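Local coordinates for protein interpain A (Prevotella intermedia, PDB 3BB7) that is probably a secreted cysteine protease of the C10 peptidase family, here as an inactive proform fragment holding part of the prodomain and the catalytic domain, at residues 21-26 and 41-46; 137-142 and 151-156. The protein carries 1 engineered substitution. One frame throughout, in Å; residues are numbered along the deposited sequence.

Interaction 1. Residues 21-26 and 41-46; sequences GGFAVI and SNFVET
Gly21 starts the contact by laying its CA against the side-chain carbonyl of Asn42, with OD1 3.3 Å away. The next peptide is gripped by the same oxygen. Gly22 N donates to Asn42 OD1 over 2.9 Å, and the bond is nearly straight, 164° at the hydrogen. The donor lies somewhat tilted from the carbonyl plane of the amide. The CB of Asn42 points away from 21-26, yet its CG stands beside the backbone N, and this turns the amide back to the glycines. Gly22 CA adds a CA-H...O contact to Ser41 O. Gly22 O takes a hydrogen bond from a water, which in turn accepts one from Phe43 N. Both glycines have positive phi angles, a backbone shape that leaves no room for a side chain beside the preceding carbonyl oxygen.

The contact lies in the part of the chain assigned to the Spi inhibitor family, the prodomain side of the zymogen. Here the start of strand 23-26 meets the loop that runs from strand 35-39 to helix 49-68.

Phe23, the first residue of the strand, points its side chain toward this loop. Ser41 O sits at the edge of its ring, 3.1 Å from CD2. Phe43 covers one face. It makes a T-shaped (edge-to-face) pair, with the CD1 edge of Phe43 over the centre of the Phe23 ring. The centroids are 5.1 Å apart and the planes stand at 77°. The backbone puts Phe43 CB over this face too, as a CH-pi contact 4.1 Å from the Phe23 centroid. With CG anti to the backbone N (chi1 -176°), the Phe43 ring follows and brings CD1 over the same face. Both phenylalanines also touch Val15 of strand 14-18 and Val290.

Interaction 2. Residues 137-142 and 151-156; sequences SHTVHY and AISADF
A two-stranded antiparallel beta hairpin in the C10 peptidase part of the chain holds this contact, which pairs strand 138-142 with strand 150-154. Two hydrogen-bonded pairs zip the backbones together. At Val140 and Ile152 the amide of each donates to the carbonyl of the other, and the bond from Ile152 N to Val140 O is 2.8 Å. His138 and Ala154 repeat the pattern. There Ala154 N meets His138 O at 2.9 Å.

The non-hydrogen-bonded pair Thr139 and Ser153 is joined by its side chains instead. Their hydroxyls, OG1 of Thr139 and OG of Ser153, meet tip to tip in a 2.7 Å hydrogen bond. Each oxygen lies anti to its own carbonyl carbon (Thr139 chi1 -62°), which turns the two hydroxyls to each other and leaves Thr139 CG2 for Ala151. On this same face of the sheet, Thr139 CG2 touches Ala151 CB at 3.8 Å. The CD2 corner of the His141 ring leans on Ala151 CA.

The other face is more apolar. Val140 CG2 packs against Ile152 CB. Tyr142 CB meets the far end of Ile152, 3.9 Å from CD1. Past the strand, Phe156 folds its ring back along the start of 137-142. His138 CB lies at the ring edge, in plane, 4.0 Å from CE2. Ala154 CB lies over one ring face, off its centre.

This apolar face rests on helix 176-192. Ile152 touches Leu187 and Val191, and Ala154 touches His188. His138 NE2 is hydrogen-bonded to Glu194 just beyond that helix, while the Phe156 ring stacks with Tyr218 at the end of helix 208-218.

Interaction 1 comes first along the chain and closes before interaction 2 opens. The two do not touch. Their centres are 38 Å apart and their nearest atoms about 22 Å, on opposite sides of the chain's centre. They share no sheet. Strand 23-26 of interaction 1 belongs to the large antiparallel sheet, which continues from the prodomain strands through strand 35-39 into strand 292-294 and the other strands of the protease part. Interaction 1 thus lies in a prosegment joined to the protease through one continuous sheet. Interaction 2 is a separate, peripheral hairpin of the protease part, packed on helix 176-192. Both lie away from the predicted active-site positions.

Interaction 1. Residues 21-26 and 41-46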
loop_
_atom_site.group_PDB
_atom_site.type_symbol
_atom_site.label_atom_id
_atom_site.label_comp_id
_atom_site.label_asym_id
_atom_site.label_seq_id
_atom_site.Cartn_x
_atom_site.Cartn_y
_atom_site.Cartn_z
ATOM N N GLY A 21 -19.715 -15.005 3.684
ATOM C CA GLY A 21 -19.227 -13.649 3.526
ATOM C C GLY A 21 -17.742 -13.699 3.211
ATOM O O GLY A 21 -17.043 -14.645 3.621
ATOM N N GLY A 22 -17.247 -12.676 2.518
ATOM C CA GLY A 22 -15.855 -12.692 2.115
ATOM C C GLY A 22 -15.701 -13.295 0.737
ATOM O O GLY A 22 -16.680 -13.701 0.102
ATOM N N PHE A 23 -14.460 -13.373 0.282
ATOM C CA PHE A 23 -14.156 -13.990 -1.015
ATOM C C PHE A 23 -12.735 -14.523 -1.048
ATOM O O PHE A 23 -11.902 -14.194 -0.196
ATOM C CB PHE A 23 -14.354 -12.998 -2.167
ATOM C CG PHE A 23 -13.338 -11.890 -2.212
ATOM C CD1 PHE A 23 -12.203 -11.992 -3.027
ATOM C CD2 PHE A 23 -13.516 -10.750 -1.455
ATOM C CE1 PHE A 23 -11.242 -10.969 -3.073
ATOM C CE2 PHE A 23 -12.575 -9.702 -1.502
ATOM C CZ PHE A 23 -11.443 -9.803 -2.307
ATOM N N ALA A 24 -12.448 -15.313 -2.072
ATOM C CA ALA A 24 -11.093 -15.790 -2.305
ATOM C C ALA A 24 -10.739 -15.590 -3.752
ATOM O O ALA A 24 -11.636 -15.525 -4.609
ATOM C CB ALA A 24 -10.965 -17.259 -1.926
ATOM N N VAL A 25 -9.436 -15.507 -4.013
ATOM C CA VAL A 25 -8.892 -15.467 -5.367
ATOM C C VAL A 25 -8.146 -16.791 -5.507
ATOM O O VAL A 25 -7.277 -17.126 -4.685
ATOM C CB VAL A 25 -7.983 -14.274 -5.587
ATOM C CG1 VAL A 25 -7.511 -14.248 -7.049
ATOM C CG2 VAL A 25 -8.705 -12.957 -5.185
ATOM N N ILE A 26 -8.533 -17.546 -6.533
ATOM C CA ILE A 26 -8.181 -18.963 -6.708
ATOM C C ILE A 26 -7.556 -19.193 -8.090
ATOM O O ILE A 26 -8.088 -18.715 -9.098
ATOM C CB ILE A 26 -9.491 -19.817 -6.577
ATOM C CG1 ILE A 26 -10.092 -19.694 -5.160
ATOM C CG2 ILE A 26 -9.326 -21.281 -7.044
ATOM C CD1 ILE A 26 -9.177 -20.070 -4.099
ATOM N N SER A 41 -14.001 -9.319 3.648
ATOM C CA SER A 41 -14.914 -8.353 3.074
ATOM C C SER A 41 -15.605 -8.956 1.869
ATOM O O SER A 41 -14.970 -9.603 1.046
ATOM C CB SER A 41 -14.161 -7.091 2.662
ATOM O OG SER A 41 -13.638 -6.473 3.822
ATOM N N ASN A 42 -16.900 -8.720 1.731
ATOM C CA ASN A 42 -17.585 -9.144 0.514
ATOM C C ASN A 42 -16.950 -8.447 -0.694
ATOM O O ASN A 42 -16.541 -7.265 -0.616
ATOM C CB ASN A 42 -19.074 -8.829 0.590
ATOM C CG ASN A 42 -19.850 -9.819 1.440
ATOM O OD1 ASN A 42 -19.291 -10.595 2.202
ATOM N ND2 ASN A 42 -21.151 -9.800 1.293
ATOM N N PHE A 43 -16.841 -9.168 -1.803
ATOM C CA PHE A 43 -16.248 -8.586 -3.003
ATOM C C PHE A 43 -17.213 -7.614 -3.677
ATOM O O PHE A 43 -18.336 -7.986 -3.986
ATOM C CB PHE A 43 -15.880 -9.669 -4.005
ATOM C CG PHE A 43 -15.172 -9.131 -5.217
ATOM C CD1 PHE A 43 -13.806 -8.899 -5.176
ATOM C CD2 PHE A 43 -15.889 -8.833 -6.387
ATOM C CE1 PHE A 43 -13.154 -8.385 -6.285
ATOM C CE2 PHE A 43 -15.237 -8.320 -7.512
ATOM C CZ PHE A 43 -13.873 -8.100 -7.455
ATOM N N VAL A 44 -16.761 -6.392 -3.945
ATOM C CA VAL A 44 -17.531 -5.482 -4.813
ATOM C C VAL A 44 -16.535 -4.895 -5.802
ATOM O O VAL A 44 -15.382 -4.684 -5.453
ATOM C CB VAL A 44 -18.253 -4.333 -4.042
ATOM C CG1 VAL A 44 -18.969 -3.385 -5.015
ATOM C CG2 VAL A 44 -19.265 -4.881 -3.059
ATOM N N GLU A 45 -16.973 -4.661 -7.036
ATOM C CA GLU A 45 -16.083 -4.088 -8.036
ATOM C C GLU A 45 -15.614 -2.729 -7.550
ATOM O O GLU A 45 -16.349 -1.958 -6.925
ATOM C CB GLU A 45 -16.749 -4.000 -9.422
ATOM C CG GLU A 45 -16.848 -5.334 -10.181
ATOM C CD GLU A 45 -15.552 -5.740 -10.892
ATOM O OE1 GLU A 45 -15.647 -6.411 -11.942
ATOM O OE2 GLU A 45 -14.440 -5.402 -10.421
ATOM N N THR A 46 -14.356 -2.467 -7.806
ATOM C CA THR A 46 -13.710 -1.331 -7.217
ATOM C C THR A 46 -12.643 -0.820 -8.152
ATOM O O THR A 46 -12.072 -1.587 -8.899
ATOM C CB THR A 46 -13.092 -1.720 -5.833
ATOM O OG1 THR A 46 -12.365 -0.614 -5.295
ATOM C CG2 THR A 46 -12.171 -2.953 -5.926
HETATM O O HOH W 1 -17.924 -11.805 -1.733
#

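Interaction 2. Residues 137-142 and 151-156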
loop_
_atom_site.group_PDB
_atom_site.type_symbol
_atom_site.label_atom_id
_atom_site.label_comp_id
_atom_site.label_asym_id
_atom_site.label_seq_id
_atom_site.Cartn_x
_atom_site.Cartn_y
_atom_site.Cartn_z
ATOM N N SER A 137 10.270 22.559 5.741
ATOM C CA SER A 137 9.143 22.852 4.860
ATOM C C SER A 137 9.529 22.517 3.451
ATOM O O SER A 137 10.707 22.418 3.136
ATOM C CB SER A 137 8.760 24.340 4.943
ATOM O OG SER A 137 9.857 25.184 4.666
ATOM N N HIS A 138 8.517 22.323 2.607
ATOM C CA HIS A 138 8.768 22.007 1.211
ATOM C C HIS A 138 7.530 22.300 0.391
ATOM O O HIS A 138 6.422 22.298 0.904
ATOM C CB HIS A 138 9.140 20.528 1.057
ATOM C CG HIS A 138 9.623 20.141 -0.310
ATOM N ND1 HIS A 138 10.708 20.733 -0.919
ATOM C CD2 HIS A 138 9.208 19.156 -1.151
ATOM C CE1 HIS A 138 10.920 20.149 -2.093
ATOM N NE2 HIS A 138 10.029 19.187 -2.253
ATOM N N THR A 139 7.755 22.525 -0.905
ATOM C CA THR A 139 6.700 22.828 -1.854
ATOM C C THR A 139 6.881 21.974 -3.105
ATOM O O THR A 139 8.028 21.779 -3.561
ATOM C CB THR A 139 6.760 24.331 -2.217
ATOM O OG1 THR A 139 6.537 25.104 -1.035
ATOM C CG2 THR A 139 5.701 24.709 -3.257
ATOM N N VAL A 140 5.782 21.402 -3.614
ATOM C CA VAL A 140 5.760 20.880 -4.986
ATOM C C VAL A 140 4.745 21.692 -5.789
ATOM O O VAL A 140 4.064 22.579 -5.241
ATOM C CB VAL A 140 5.441 19.380 -5.020
ATOM C CG1 VAL A 140 6.441 18.596 -4.159
ATOM C CG2 VAL A 140 3.997 19.083 -4.557
ATOM N N HIS A 141 4.658 21.447 -7.091
ATOM C CA HIS A 141 3.801 22.268 -7.960
ATOM C C HIS A 141 2.848 21.400 -8.742
ATOM O O HIS A 141 3.129 20.215 -9.006
ATOM C CB HIS A 141 4.661 23.147 -8.893
ATOM C CG HIS A 141 5.427 24.195 -8.143
ATOM N ND1 HIS A 141 6.681 23.966 -7.605
ATOM C CD2 HIS A 141 5.079 25.450 -7.760
ATOM C CE1 HIS A 141 7.082 25.044 -6.946
ATOM N NE2 HIS A 141 6.136 25.964 -7.040
ATOM N N TYR A 142 1.732 22.008 -9.156
ATOM C CA TYR A 142 0.772 21.358 -10.037
ATOM C C TYR A 142 0.566 22.226 -11.267
ATOM O O TYR A 142 0.144 23.375 -11.150
ATOM C CB TYR A 142 -0.567 21.117 -9.334
ATOM C CG TYR A 142 -1.568 20.524 -10.301
ATOM C CD1 TYR A 142 -1.420 19.209 -10.775
ATOM C CD2 TYR A 142 -2.645 21.274 -10.763
ATOM C CE1 TYR A 142 -2.312 18.661 -11.702
ATOM C CE2 TYR A 142 -3.549 20.739 -11.678
ATOM C CZ TYR A 142 -3.382 19.434 -12.147
ATOM O OH TYR A 142 -4.273 18.890 -13.043
ATOM N N ALA A 151 1.368 26.185 -6.302
ATOM C CA ALA A 151 2.179 25.682 -5.187
ATOM C C ALA A 151 1.358 24.851 -4.238
ATOM O O ALA A 151 0.280 25.263 -3.815
ATOM C CB ALA A 151 2.824 26.867 -4.415
ATOM N N ILE A 152 1.902 23.701 -3.874
ATOM C CA ILE A 152 1.301 22.846 -2.852
ATOM C C ILE A 152 2.392 22.669 -1.794
ATOM O O ILE A 152 3.406 22.022 -2.037
ATOM C CB ILE A 152 0.871 21.489 -3.444
ATOM C CG1 ILE A 152 -0.210 21.699 -4.538
ATOM C CG2 ILE A 152 0.402 20.552 -2.320
ATOM C CD1 ILE A 152 -0.384 20.495 -5.466
ATOM N N SER A 153 2.183 23.270 -0.618
ATOM C CA SER A 153 3.243 23.412 0.381
ATOM C C SER A 153 2.896 22.728 1.690
ATOM O O SER A 153 1.722 22.627 2.051
ATOM C CB SER A 153 3.488 24.900 0.646
ATOM O OG SER A 153 3.875 25.534 -0.564
ATOM N N ALA A 154 3.933 22.312 2.415
ATOM C CA ALA A 154 3.773 21.760 3.743
ATOM C C ALA A 154 4.813 22.391 4.673
ATOM O O ALA A 154 6.017 22.393 4.360
ATOM C CB ALA A 154 3.997 20.274 3.669
ATOM N N ASP A 155 4.357 22.936 5.795
ATOM C CA ASP A 155 5.269 23.442 6.828
ATOM C C ASP A 155 5.348 22.400 7.925
ATOM O O ASP A 155 4.663 22.481 8.959
ATOM C CB ASP A 155 4.752 24.772 7.376
ATOM C CG ASP A 155 5.686 25.369 8.411
ATOM O OD1 ASP A 155 6.742 24.736 8.710
ATOM O OD2 ASP A 155 5.340 26.465 8.939
ATOM N N PHE A 156 6.163 21.369 7.686
ATOM C CA PHE A 156 6.268 20.246 8.627
ATOM C C PHE A 156 6.713 20.713 10.018
ATOM O O PHE A 156 6.211 20.227 11.059
ATOM C CB PHE A 156 7.242 19.164 8.127
ATOM C CG PHE A 156 7.027 18.718 6.697
ATOM C CD1 PHE A 156 6.232 17.613 6.394
ATOM C CD2 PHE A 156 7.716 19.341 5.658
ATOM C CE1 PHE A 156 6.097 17.161 5.099
ATOM C CE2 PHE A 156 7.549 18.927 4.318
ATOM C CZ PHE A 156 6.740 17.832 4.046
#